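Local structure of phage tail sheath protein (Desulfitobacterium hafniense, 3HXL) at residues A[71-74]-A[75-78]; A[56-59]-A[60-63]; A[385-388]-A[389-392]; A[351-354]-A[355-359]. The protein probably assembles into the sheath that surrounds the tail tube of a contractile phage tail or related particle. All coordinates share one frame; numbering follows the deposited sequence.

Contact 1: residues A[71-74]-A[75-78]; sequences QLRL and INEA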
ATOM      1  N   GLN A  71     -18.140   1.594   0.169  1.00 23.94           N
ATOM      2  CA  GLN A  71     -17.324   1.620   1.375  1.00 24.39           C
ATOM      3  C   GLN A  71     -15.883   1.168   1.153  1.00 22.11           C
ATOM      4  O   GLN A  71     -14.996   1.558   1.904  1.00 18.67           O
ATOM      5  CB  GLN A  71     -17.958   0.760   2.477  1.00 31.12           C
ATOM      6  CG  GLN A  71     -19.228   1.347   3.071  1.00 39.33           C
ATOM      7  CD  GLN A  71     -20.482   0.849   2.383  1.00 44.03           C
ATOM      8  OE1 GLN A  71     -20.468   0.523   1.197  1.00 35.08           O
ATOM      9  NE2 GLN A  71     -21.582   0.799   3.128  1.00 44.35           N
ATOM     10  N   LEU A  72     -15.637   0.352   0.133  1.00 20.38           N
ATOM     11  CA  LEU A  72     -14.271  -0.114  -0.097  1.00 18.26           C
ATOM     12  C   LEU A  72     -13.604   0.528  -1.302  1.00 11.60           C
ATOM     13  O   LEU A  72     -12.589   0.041  -1.796  1.00 19.26           O
ATOM     14  CB  LEU A  72     -14.247  -1.639  -0.237  1.00 18.37           C
ATOM     15  CG  LEU A  72     -14.743  -2.447   0.973  1.00 21.44           C
ATOM     16  CD1 LEU A  72     -14.610  -3.931   0.664  1.00 17.44           C
ATOM     17  CD2 LEU A  72     -13.935  -2.092   2.222  1.00 14.45           C
ATOM     18  N   ARG A  73     -14.172   1.633  -1.762  1.00 13.04           N
ATOM     19  CA  ARG A  73     -13.636   2.353  -2.909  1.00 16.65           C
ATOM     20  C   ARG A  73     -12.108   2.527  -2.924  1.00 19.43           C
ATOM     21  O   ARG A  73     -11.462   2.223  -3.928  1.00 19.85           O
ATOM     22  CB  ARG A  73     -14.311   3.727  -3.015  1.00 19.37           C
ATOM     23  CG  ARG A  73     -13.613   4.674  -3.978  1.00 25.71           C
ATOM     24  CD  ARG A  73     -13.646   4.132  -5.401  1.00 22.06           C
ATOM     25  NE  ARG A  73     -14.983   4.222  -5.975  1.00 20.68           N
ATOM     26  CZ  ARG A  73     -15.325   3.726  -7.160  1.00 22.09           C
ATOM     27  NH1 ARG A  73     -14.425   3.095  -7.906  1.00 22.57           N
ATOM     28  NH2 ARG A  73     -16.565   3.864  -7.597  1.00 22.07           N
ATOM     29  N   LEU A  74     -11.522   3.006  -1.824  1.00 18.63           N
ATOM     30  CA  LEU A  74     -10.073   3.225  -1.790  1.00 19.43           C
ATOM     31  C   LEU A  74      -9.258   1.950  -1.952  1.00 14.69           C
ATOM     32  O   LEU A  74      -8.171   1.965  -2.539  1.00 18.21           O
ATOM     33  CB  LEU A  74      -9.667   3.932  -0.490  1.00 21.58           C
ATOM     34  CG  LEU A  74     -10.366   5.272  -0.233  1.00 23.18           C
ATOM     35  CD1 LEU A  74      -9.812   5.913   1.044  1.00 30.40           C
ATOM     36  CD2 LEU A  74     -10.158   6.188  -1.418  1.00 22.61           C
ATOM     37  N   ILE A  75      -9.777   0.845  -1.428  1.00 12.91           N
ATOM     38  CA  ILE A  75      -9.089  -0.428  -1.543  1.00 13.46           C
ATOM     39  C   ILE A  75      -9.114  -0.835  -3.020  1.00 14.06           C
ATOM     40  O   ILE A  75      -8.117  -1.299  -3.570  1.00 14.18           O
ATOM     41  CB  ILE A  75      -9.782  -1.490  -0.660  1.00 21.42           C
ATOM     42  CG1 ILE A  75      -9.578  -1.118   0.815  1.00 25.78           C
ATOM     43  CG2 ILE A  75      -9.213  -2.880  -0.941  1.00 19.35           C
ATOM     44  CD1 ILE A  75     -10.332  -1.986   1.789  1.00 29.39           C
ATOM     45  N   ASN A  76     -10.262  -0.630  -3.653  1.00 15.90           N
ATOM     46  CA  ASN A  76     -10.433  -0.951  -5.064  1.00 15.43           C
ATOM     47  C   ASN A  76      -9.440  -0.132  -5.898  1.00 15.93           C
ATOM     48  O   ASN A  76      -8.728  -0.680  -6.737  1.00 16.08           O
ATOM     49  CB  ASN A  76     -11.885  -0.659  -5.482  1.00 13.94           C
ATOM     50  CG  ASN A  76     -12.151  -0.952  -6.954  1.00 22.75           C
ATOM     51  OD1 ASN A  76     -12.186  -0.042  -7.791  1.00 23.28           O
ATOM     52  ND2 ASN A  76     -12.328  -2.221  -7.275  1.00 17.80           N
ATOM     53  N   GLU A  77      -9.366   1.171  -5.643  1.00 17.77           N
ATOM     54  CA  GLU A  77      -8.463   2.038  -6.393  1.00 14.13           C
ATOM     55  C   GLU A  77      -6.982   1.704  -6.215  1.00 13.61           C
ATOM     56  O   GLU A  77      -6.226   1.699  -7.183  1.00 19.63           O
ATOM     57  CB  GLU A  77      -8.714   3.505  -6.022  1.00 18.55           C
ATOM     58  CG  GLU A  77     -10.144   3.958  -6.298  1.00 16.21           C
ATOM     59  CD  GLU A  77     -10.574   3.675  -7.734  1.00 26.03           C
ATOM     60  OE1 GLU A  77     -10.049   4.334  -8.658  1.00 19.45           O
ATOM     61  OE2 GLU A  77     -11.430   2.788  -7.936  1.00 23.11           O
ATOM     62  N   ALA A  78      -6.568   1.425  -4.982  1.00 16.14           N
ATOM     63  CA  ALA A  78      -5.176   1.097  -4.709  1.00 15.78           C
ATOM     64  C   ALA A  78      -4.756  -0.173  -5.437  1.00 12.24           C
ATOM     65  O   ALA A  78      -3.615  -0.300  -5.871  1.00 14.26           O
ATOM     66  CB  ALA A  78      -4.961   0.915  -3.211  1.00 12.00           C
TER

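Contact 2: residues A[56-59]-A[60-63]; sequences GDDV and FPKL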
ATOM      1  N   GLY A  56      -7.292  -9.039  -6.816  1.00 23.22           N
ATOM      2  CA  GLY A  56      -8.160 -10.126  -7.229  1.00 28.49           C
ATOM      3  C   GLY A  56      -8.772 -10.901  -6.073  1.00 27.93           C
ATOM      4  O   GLY A  56      -9.739 -11.634  -6.263  1.00 22.20           O
ATOM      5  N   ASP A  57      -8.216 -10.747  -4.872  1.00 19.87           N
ATOM      6  CA  ASP A  57      -8.742 -11.449  -3.704  1.00 17.68           C
ATOM      7  C   ASP A  57     -10.172 -11.051  -3.377  1.00 18.38           C
ATOM      8  O   ASP A  57     -10.586  -9.919  -3.622  1.00 21.62           O
ATOM      9  CB  ASP A  57      -7.892 -11.172  -2.457  1.00 24.51           C
ATOM     10  CG  ASP A  57      -6.619 -11.989  -2.408  1.00 27.98           C
ATOM     11  OD1 ASP A  57      -6.442 -12.898  -3.246  1.00 27.35           O
ATOM     12  OD2 ASP A  57      -5.792 -11.719  -1.504  1.00 26.39           O
ATOM     13  N   ASP A  58     -10.924 -11.994  -2.821  1.00 16.51           N
ATOM     14  CA  ASP A  58     -12.289 -11.726  -2.404  1.00 23.75           C
ATOM     15  C   ASP A  58     -12.100 -11.061  -1.044  1.00 21.52           C
ATOM     16  O   ASP A  58     -11.475 -11.634  -0.155  1.00 23.24           O
ATOM     17  CB  ASP A  58     -13.070 -13.037  -2.263  1.00 24.81           C
ATOM     18  CG  ASP A  58     -14.490 -12.829  -1.769  1.00 25.12           C
ATOM     19  OD1 ASP A  58     -14.977 -11.679  -1.796  1.00 24.54           O
ATOM     20  OD2 ASP A  58     -15.128 -13.828  -1.363  1.00 30.67           O
ATOM     21  N   VAL A  59     -12.619  -9.849  -0.892  1.00 25.25           N
ATOM     22  CA  VAL A  59     -12.466  -9.114   0.363  1.00 23.71           C
ATOM     23  C   VAL A  59     -13.698  -9.164   1.251  1.00 25.29           C
ATOM     24  O   VAL A  59     -13.708  -8.591   2.342  1.00 20.17           O
ATOM     25  CB  VAL A  59     -12.142  -7.636   0.097  1.00 16.66           C
ATOM     26  CG1 VAL A  59     -10.811  -7.516  -0.628  1.00 18.55           C
ATOM     27  CG2 VAL A  59     -13.249  -7.003  -0.716  1.00 17.23           C
ATOM     28  N   PHE A  60     -14.739  -9.846   0.786  1.00 22.42           N
ATOM     29  CA  PHE A  60     -15.976  -9.936   1.554  1.00 22.18           C
ATOM     30  C   PHE A  60     -15.757 -10.589   2.923  1.00 20.36           C
ATOM     31  O   PHE A  60     -16.226 -10.079   3.946  1.00 19.83           O
ATOM     32  CB  PHE A  60     -17.028 -10.713   0.757  1.00 25.11           C
ATOM     33  CG  PHE A  60     -18.418 -10.612   1.321  1.00 27.13           C
ATOM     34  CD1 PHE A  60     -19.092  -9.395   1.336  1.00 24.76           C
ATOM     35  CD2 PHE A  60     -19.061 -11.741   1.820  1.00 31.33           C
ATOM     36  CE1 PHE A  60     -20.388  -9.301   1.836  1.00 29.97           C
ATOM     37  CE2 PHE A  60     -20.355 -11.660   2.322  1.00 31.52           C
ATOM     38  CZ  PHE A  60     -21.021 -10.439   2.331  1.00 30.34           C
ATOM     39  N   PRO A  61     -15.043 -11.723   2.961  1.00 20.64           N
ATOM     40  CA  PRO A  61     -14.784 -12.416   4.230  1.00 25.09           C
ATOM     41  C   PRO A  61     -14.057 -11.573   5.278  1.00 25.41           C
ATOM     42  O   PRO A  61     -14.452 -11.546   6.445  1.00 26.23           O
ATOM     43  CB  PRO A  61     -13.961 -13.627   3.799  1.00 24.85           C
ATOM     44  CG  PRO A  61     -14.515 -13.931   2.442  1.00 31.33           C
ATOM     45  CD  PRO A  61     -14.597 -12.547   1.821  1.00 24.57           C
ATOM     46  N   LYS A  62     -12.999 -10.886   4.859  1.00 25.43           N
ATOM     47  CA  LYS A  62     -12.214 -10.059   5.773  1.00 24.28           C
ATOM     48  C   LYS A  62     -12.797  -8.680   6.075  1.00 26.57           C
ATOM     49  O   LYS A  62     -12.756  -8.223   7.217  1.00 24.45           O
ATOM     50  CB  LYS A  62     -10.796  -9.859   5.232  1.00 22.70           C
ATOM     51  CG  LYS A  62      -9.887 -11.071   5.289  1.00 24.71           C
ATOM     52  CD  LYS A  62      -8.559 -10.744   4.620  1.00 23.11           C
ATOM     53  CE  LYS A  62      -7.620 -11.929   4.597  1.00 28.98           C
ATOM     54  NZ  LYS A  62      -6.427 -11.645   3.748  1.00 25.70           N
ATOM     55  N   LEU A  63     -13.344  -8.019   5.063  1.00 18.12           N
ATOM     56  CA  LEU A  63     -13.866  -6.673   5.259  1.00 20.21           C
ATOM     57  C   LEU A  63     -15.368  -6.496   5.390  1.00 17.72           C
ATOM     58  O   LEU A  63     -15.840  -5.378   5.582  1.00 19.20           O
ATOM     59  CB  LEU A  63     -13.346  -5.774   4.146  1.00 25.45           C
ATOM     60  CG  LEU A  63     -11.824  -5.821   4.014  1.00 20.72           C
ATOM     61  CD1 LEU A  63     -11.414  -4.860   2.926  1.00 18.05           C
ATOM     62  CD2 LEU A  63     -11.151  -5.458   5.343  1.00 22.85           C
TER
HETATM   63  O   HOH W   1      -7.415 -11.179   1.294  1.00 26.70           O
HETATM   64  O   HOH W   2     -11.141 -11.786   2.470  1.00 26.34           O

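Contact 3: residues A[385-388]-A[389-392]; sequences NYMN and TLQD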
ATOM      1  N   ASN A 385      27.185  -7.044 -13.137  1.00 27.75           N
ATOM      2  CA  ASN A 385      26.127  -7.857 -13.719  1.00 29.23           C
ATOM      3  C   ASN A 385      24.769  -7.254 -13.405  1.00 31.37           C
ATOM      4  O   ASN A 385      23.869  -7.266 -14.246  1.00 28.75           O
ATOM      5  CB  ASN A 385      26.195  -9.285 -13.190  1.00 31.40           C
ATOM      6  CG  ASN A 385      27.444 -10.005 -13.649  1.00 39.73           C
ATOM      7  OD1 ASN A 385      27.863  -9.864 -14.801  1.00 38.56           O
ATOM      8  ND2 ASN A 385      28.042 -10.786 -12.759  1.00 46.19           N
ATOM      9  N   TYR A 386      24.628  -6.727 -12.193  1.00 25.12           N
ATOM     10  CA  TYR A 386      23.374  -6.110 -11.778  1.00 28.78           C
ATOM     11  C   TYR A 386      23.101  -4.878 -12.635  1.00 23.84           C
ATOM     12  O   TYR A 386      21.997  -4.699 -13.148  1.00 27.43           O
ATOM     13  CB  TYR A 386      23.441  -5.690 -10.307  1.00 28.88           C
ATOM     14  CG  TYR A 386      22.215  -4.932  -9.840  1.00 24.36           C
ATOM     15  CD1 TYR A 386      21.102  -5.605  -9.333  1.00 27.31           C
ATOM     16  CD2 TYR A 386      22.153  -3.542  -9.944  1.00 23.21           C
ATOM     17  CE1 TYR A 386      19.958  -4.909  -8.941  1.00 25.35           C
ATOM     18  CE2 TYR A 386      21.017  -2.839  -9.559  1.00 19.98           C
ATOM     19  CZ  TYR A 386      19.925  -3.523  -9.061  1.00 20.17           C
ATOM     20  OH  TYR A 386      18.795  -2.824  -8.693  1.00 25.11           O
HETATM   21  N   MSE A 387      24.110  -4.028 -12.782  1.00 22.35           N
HETATM   22  CA  MSE A 387      23.946  -2.817 -13.569  1.00 20.69           C
HETATM   23  C   MSE A 387      23.648  -3.147 -15.026  1.00 27.03           C
HETATM   24  O   MSE A 387      22.868  -2.450 -15.676  1.00 21.37           O
HETATM   25  CB  MSE A 387      25.192  -1.941 -13.457  1.00 25.33           C
HETATM   26  CG  MSE A 387      25.448  -1.415 -12.045  1.00 26.37           C
HETATM   27 SE   MSE A 387      23.996  -0.287 -11.369  1.00 36.99          SE
HETATM   28  CE  MSE A 387      24.349   1.289 -12.424  1.00 24.59           C
ATOM     29  N   ASN A 388      24.255  -4.212 -15.542  1.00 24.79           N
ATOM     30  CA  ASN A 388      24.005  -4.602 -16.925  1.00 29.29           C
ATOM     31  C   ASN A 388      22.552  -5.030 -17.094  1.00 27.44           C
ATOM     32  O   ASN A 388      21.946  -4.795 -18.138  1.00 28.52           O
ATOM     33  CB  ASN A 388      24.948  -5.732 -17.354  1.00 25.74           C
ATOM     34  CG  ASN A 388      26.351  -5.232 -17.638  1.00 27.75           C
ATOM     35  OD1 ASN A 388      26.530  -4.135 -18.174  1.00 27.89           O
ATOM     36  ND2 ASN A 388      27.351  -6.035 -17.298  1.00 31.19           N
ATOM     37  N   THR A 389      21.992  -5.651 -16.060  1.00 25.07           N
ATOM     38  CA  THR A 389      20.602  -6.092 -16.099  1.00 28.17           C
ATOM     39  C   THR A 389      19.666  -4.884 -16.162  1.00 32.82           C
ATOM     40  O   THR A 389      18.634  -4.920 -16.837  1.00 31.69           O
ATOM     41  CB  THR A 389      20.253  -6.939 -14.862  1.00 33.99           C
ATOM     42  OG1 THR A 389      21.092  -8.097 -14.830  1.00 33.12           O
ATOM     43  CG2 THR A 389      18.797  -7.380 -14.901  1.00 32.80           C
ATOM     44  N   LEU A 390      20.028  -3.816 -15.454  1.00 26.63           N
ATOM     45  CA  LEU A 390      19.218  -2.602 -15.460  1.00 27.29           C
ATOM     46  C   LEU A 390      19.266  -1.964 -16.840  1.00 24.19           C
ATOM     47  O   LEU A 390      18.275  -1.415 -17.320  1.00 23.48           O
ATOM     48  CB  LEU A 390      19.730  -1.596 -14.420  1.00 19.15           C
ATOM     49  CG  LEU A 390      19.383  -1.856 -12.954  1.00 24.73           C
ATOM     50  CD1 LEU A 390      20.004  -0.779 -12.074  1.00 26.19           C
ATOM     51  CD2 LEU A 390      17.866  -1.851 -12.791  1.00 27.58           C
ATOM     52  N   GLN A 391      20.428  -2.035 -17.478  1.00 21.26           N
ATOM     53  CA  GLN A 391      20.587  -1.458 -18.805  1.00 24.18           C
ATOM     54  C   GLN A 391      19.821  -2.275 -19.841  1.00 27.85           C
ATOM     55  O   GLN A 391      19.279  -1.717 -20.796  1.00 28.13           O
ATOM     56  CB  GLN A 391      22.067  -1.391 -19.173  1.00 29.75           C
ATOM     57  CG  GLN A 391      22.349  -0.680 -20.483  1.00 34.62           C
ATOM     58  CD  GLN A 391      23.828  -0.428 -20.685  1.00 34.78           C
ATOM     59  OE1 GLN A 391      24.637  -1.357 -20.647  1.00 42.24           O
ATOM     60  NE2 GLN A 391      24.190   0.832 -20.897  1.00 37.07           N
ATOM     61  N   ASP A 392      19.771  -3.591 -19.645  1.00 27.62           N
ATOM     62  CA  ASP A 392      19.058  -4.470 -20.568  1.00 36.69           C
ATOM     63  C   ASP A 392      17.556  -4.213 -20.565  1.00 35.80           C
ATOM     64  O   ASP A 392      16.894  -4.379 -21.591  1.00 36.44           O
ATOM     65  CB  ASP A 392      19.300  -5.942 -20.229  1.00 35.83           C
ATOM     66  CG  ASP A 392      20.736  -6.368 -20.455  1.00 47.17           C
ATOM     67  OD1 ASP A 392      21.364  -5.872 -21.417  1.00 54.36           O
ATOM     68  OD2 ASP A 392      21.231  -7.213 -19.680  1.00 51.08           O
TER

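Contact 4: residues A[351-354]-A[355-359]; sequences DGIN and NDFVR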
ATOM      1  N   ASP A 351      16.079   3.692  -5.830  1.00 16.35           N
ATOM      2  CA  ASP A 351      15.622   2.939  -4.663  1.00 18.24           C
ATOM      3  C   ASP A 351      15.865   1.455  -4.938  1.00 16.65           C
ATOM      4  O   ASP A 351      16.165   0.676  -4.028  1.00 17.69           O
ATOM      5  CB  ASP A 351      14.129   3.186  -4.387  1.00 13.62           C
ATOM      6  CG  ASP A 351      13.852   4.582  -3.845  1.00 19.70           C
ATOM      7  OD1 ASP A 351      14.814   5.353  -3.637  1.00 22.57           O
ATOM      8  OD2 ASP A 351      12.662   4.910  -3.626  1.00 20.42           O
ATOM      9  N   GLY A 352      15.740   1.066  -6.205  1.00 17.62           N
ATOM     10  CA  GLY A 352      15.972  -0.322  -6.573  1.00 15.75           C
ATOM     11  C   GLY A 352      17.422  -0.701  -6.340  1.00 15.83           C
ATOM     12  O   GLY A 352      17.725  -1.780  -5.825  1.00 20.14           O
ATOM     13  N   ILE A 353      18.326   0.191  -6.730  1.00 15.94           N
ATOM     14  CA  ILE A 353      19.751  -0.048  -6.543  1.00 16.95           C
ATOM     15  C   ILE A 353      20.028  -0.178  -5.054  1.00 22.25           C
ATOM     16  O   ILE A 353      20.724  -1.097  -4.614  1.00 21.68           O
ATOM     17  CB  ILE A 353      20.588   1.110  -7.116  1.00 16.96           C
ATOM     18  CG1 ILE A 353      20.544   1.070  -8.647  1.00 15.58           C
ATOM     19  CG2 ILE A 353      22.026   1.024  -6.614  1.00 17.18           C
ATOM     20  CD1 ILE A 353      21.252   2.236  -9.310  1.00 16.63           C
ATOM     21  N   ASN A 354      19.474   0.746  -4.279  1.00 19.68           N
ATOM     22  CA  ASN A 354      19.662   0.727  -2.833  1.00 20.22           C
ATOM     23  C   ASN A 354      19.133  -0.556  -2.209  1.00 21.45           C
ATOM     24  O   ASN A 354      19.890  -1.342  -1.646  1.00 22.37           O
ATOM     25  CB  ASN A 354      18.937   1.898  -2.177  1.00 19.09           C
ATOM     26  CG  ASN A 354      19.153   1.936  -0.677  1.00 24.46           C
ATOM     27  OD1 ASN A 354      20.085   2.572  -0.190  1.00 24.26           O
ATOM     28  ND2 ASN A 354      18.307   1.227   0.061  1.00 20.92           N
ATOM     29  N   ASN A 355      17.820  -0.750  -2.306  1.00 23.63           N
ATOM     30  CA  ASN A 355      17.172  -1.921  -1.733  1.00 24.53           C
ATOM     31  C   ASN A 355      17.769  -3.240  -2.212  1.00 24.88           C
ATOM     32  O   ASN A 355      18.025  -4.132  -1.404  1.00 28.16           O
ATOM     33  CB  ASN A 355      15.672  -1.882  -2.024  1.00 18.47           C
ATOM     34  CG  ASN A 355      14.968  -0.747  -1.297  1.00 32.58           C
ATOM     35  OD1 ASN A 355      13.830  -0.393  -1.626  1.00 30.86           O
ATOM     36  ND2 ASN A 355      15.636  -0.175  -0.295  1.00 19.99           N
ATOM     37  N   ASP A 356      17.988  -3.375  -3.516  1.00 23.56           N
ATOM     38  CA  ASP A 356      18.565  -4.609  -4.035  1.00 23.30           C
ATOM     39  C   ASP A 356      19.965  -4.842  -3.475  1.00 27.54           C
ATOM     40  O   ASP A 356      20.259  -5.922  -2.961  1.00 29.44           O
ATOM     41  CB  ASP A 356      18.603  -4.597  -5.567  1.00 19.69           C
ATOM     42  CG  ASP A 356      17.211  -4.591  -6.186  1.00 26.21           C
ATOM     43  OD1 ASP A 356      16.262  -5.059  -5.524  1.00 22.68           O
ATOM     44  OD2 ASP A 356      17.069  -4.130  -7.338  1.00 23.23           O
ATOM     45  N   PHE A 357      20.829  -3.835  -3.567  1.00 26.85           N
ATOM     46  CA  PHE A 357      22.187  -3.964  -3.048  1.00 26.15           C
ATOM     47  C   PHE A 357      22.182  -4.408  -1.592  1.00 29.60           C
ATOM     48  O   PHE A 357      22.857  -5.372  -1.228  1.00 34.86           O
ATOM     49  CB  PHE A 357      22.936  -2.633  -3.167  1.00 22.49           C
ATOM     50  CG  PHE A 357      23.565  -2.407  -4.517  1.00 22.88           C
ATOM     51  CD1 PHE A 357      23.145  -3.134  -5.633  1.00 25.78           C
ATOM     52  CD2 PHE A 357      24.552  -1.447  -4.680  1.00 20.20           C
ATOM     53  CE1 PHE A 357      23.703  -2.901  -6.886  1.00 22.10           C
ATOM     54  CE2 PHE A 357      25.117  -1.204  -5.927  1.00 26.08           C
ATOM     55  CZ  PHE A 357      24.689  -1.936  -7.035  1.00 20.92           C
ATOM     56  N   VAL A 358      21.430  -3.695  -0.758  1.00 29.14           N
ATOM     57  CA  VAL A 358      21.343  -4.028   0.658  1.00 34.34           C
ATOM     58  C   VAL A 358      20.959  -5.497   0.828  1.00 39.70           C
ATOM     59  O   VAL A 358      21.496  -6.191   1.691  1.00 36.57           O
ATOM     60  CB  VAL A 358      20.296  -3.149   1.387  1.00 25.97           C
ATOM     61  CG1 VAL A 358      20.078  -3.668   2.804  1.00 37.50           C
ATOM     62  CG2 VAL A 358      20.775  -1.704   1.437  1.00 29.01           C
ATOM     63  N   ARG A 359      20.040  -5.965  -0.010  1.00 40.00           N
ATOM     64  CA  ARG A 359      19.576  -7.346   0.049  1.00 46.36           C
ATOM     65  C   ARG A 359      20.639  -8.336  -0.436  1.00 44.87           C
ATOM     66  O   ARG A 359      20.906  -9.342   0.221  1.00 46.58           O
ATOM     67  CB  ARG A 359      18.292  -7.492  -0.777  1.00 43.08           C
ATOM     68  CG  ARG A 359      17.736  -8.904  -0.862  1.00 57.43           C
ATOM     69  CD  ARG A 359      16.339  -8.899  -1.476  1.00 55.06           C
ATOM     70  NE  ARG A 359      16.318  -8.294  -2.806  1.00 57.29           N
ATOM     71  CZ  ARG A 359      16.874  -8.837  -3.884  1.00 55.58           C
ATOM     72  NH1 ARG A 359      17.496 -10.005  -3.794  1.00 57.88           N
ATOM     73  NH2 ARG A 359      16.809  -8.212  -5.052  1.00 56.83           N
TER

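Contact 1: residues A[71-74]-A[75-78]
Glu77 folds back over the turn before it and meets Arg73, one helical turn earlier, through CG and OE2, with CB resting near backbone carbonyls: Arg73 O is 3.7 Å from Glu77 CB and Leu74 O slightly farther. CG, anti to the carbonyl carbon (chi1 -59°), sits over the same Arg73 O at 3.2 Å and also touches Arg73 CD. The chain then bends at chi2 and brings the carboxylate across the end of the arginine, the two planes 68° apart: OE2 accepts from Arg73 NH1 at 3.0 Å in a salt bridge. That donor lies above the carboxylate plane, whereas OE2 is close to the guanidinium plane, at its edge. This is an i to i+4 ion pair at the start of the short helix 73-78, where Leu72 is the N-cap residue and its O takes Asn76 N at 3.1 Å. OE1, the other carboxylate oxygen, is held by the hydroxyl of Tyr288 and the ammonium of Lys80. On another side of the helix, Leu72 and Ile75 run side by side in the same direction, CD2 of the leucine meeting CD1 of the isoleucine at 3.6 Å. Ile75 continues from there onto Leu85 and Leu87 of strand 84-89.

Contact 2: residues A[56-59]-A[60-63]
Val59, Phe60 and Asp58 make the bend by which the chain enters the short helix 60-63. Val59 gives most to it, through backbone and side chain alike. Its carbonyl O accepts from Leu63 N at 2.8 Å, a nearly straight bond that closes the helical turn. Its CG2 takes the crowded position between backbone N and carbonyl carbon and packs on Phe60 N, while CB faces Leu63 CD1 at 4.0 Å. Ile53, Ile67 and Leu72 also touch the valine, which is buried. Asp58 works on the exposed side. With CG anti to its own backbone N (chi1 177°), its carboxylate reaches forward, and OD1 accepts from Phe60 N at 3.2 Å, a donor lying well above the carboxylate plane. OD1 also touches Phe60 CB, and the carboxylate and phenyl planes are almost parallel, 2° apart. The other oxygen, OD2, lies 3.5 Å from Pro61 CD, the two side chains crossing at about a right angle. Two waters join the bend to Lys62: one links Asp58 O to the Lys62 amide, the other links Asp57 OD2 to Lys62 NZ. An aspartate oxygen bonded to the amide two residues on is an Asx turn, here serving as a capping interaction at the start of helix 60-63.

Contact 3: residues A[385-388]-A[389-392]
Asn385 O is gripped twice by Thr389, by its amide N at 3.1 Å and by its hydroxyl OG1 at 3.0 Å. The two donors come from opposite faces of the carbonyl plane, each tilted by just under 30°. The hydroxyl reaches back because OG1 stands anti to the carbonyl carbon of its own residue (chi1 -60°), which turns it toward the preceding turn of helix 373-392, a helix of the phage tail sheath C-terminal domain. On the buried side of the helix, Leu390 CD1 serves as a shared contact point for i to i+4 and i to i+3 packing. It meets Tyr386 CE2 at 3.4 Å, coming obliquely to the ring, and lies 4.1 Å from the selenium of Met387, a selenomethionine whose chain curls at chi2 and chi3. The ring and the leucine both lie against Ile353 of helix 344-364, and Leu30 covers the same two residues from a loop. Tyr386 OH passes beyond this apolar patch to a hydrogen bond with Asp356. Nearer the end of the helix, Asp392 N donates to Asn388 O at 2.9 Å. The carboxylate of Asp392 bends back over the same carbonyl, its OD2 only 3.0 Å from Asn388 O. As two acceptors, these oxygens gain nothing from each other, and their closeness is probably somewhat unfavourable. The chemistry thus divides around the helix: threonine supplies a second donor to a backbone carbonyl, while tyrosine and leucine give apolar surface to helix 344-364 and the selenomethionine turns to Phe399 of a loop.

Contact 4: residues A[351-354]-A[355-359]
Ile353 lies against Phe357 on the tight side of helix 344-364, its CG2 over one face of the phenyl ring. The methyl carbon is 3.9 Å from the ring centroid and 12° off the ring normal, a CH-pi contact placed almost over the centre. The two side chains point the same way, and Phe357 CG, anti to its carbonyl carbon (chi1 -84°), brings the ring back over the preceding turn. Beneath it, Phe357 N donates to Ile353 O at 2.9 Å. Phe357 is itself met by the ring of Tyr386, edge-to-face, and by Phe361. This i to i+4 pair thus belongs to the flank that faces helix 373-392 within the phage tail sheath C-terminal domain. Val358 and Arg359 stand on the looser, exposed side. Val358 N makes a straight bond to Asn354 O at 2.9 Å, but their side chains barely meet, Val358 CG2 standing 4.1 Å from Asn354 ND2, which donates to Gly228 O. Within 355-359, Arg359 NH2 forms a salt bridge with Asp356 OD1 at 3.2 Å, approaching from above the carboxylate plane and somewhat out of its own guanidinium plane. Unlike the arginine, the two aspartates are buried, and both have partners: Asp351 pairs with Arg224, and Asp356 has Tyr386 as a second partner. The exact placement of the Asp356 carboxylate is less certain, since it crowds Gly352 O in the model. Even so, a carboxylate shared between a cation and a phenol would probably keep its negative charge beside the aromatic packing.

The contacts form two touching pairs. Contacts 1 and 2 belong to neighbouring helices of the Gp18 domain III N-terminal region and share an apolar seam, Ile75 CD1 lying 3.3 Å from Leu63 CD1. Contacts 3 and 4 lie on helices 373-392 and 344-364 of the C-terminal region, which pack together, Tyr386 CD2 meeting Phe357 CE1 at 3.5 Å. Contacts 1 and 4 include more buried residues; contact 2 is the most exposed, with waters and a capping aspartate. An ion pair spans contact 1; in contact 4 the salt bridge stays within 355-359, whereas contact 3 relies on a threonine hydroxyl and apolar packing. The centres of contacts 2 and 4 are about 32 Å apart, on opposite sides of the chain's centre.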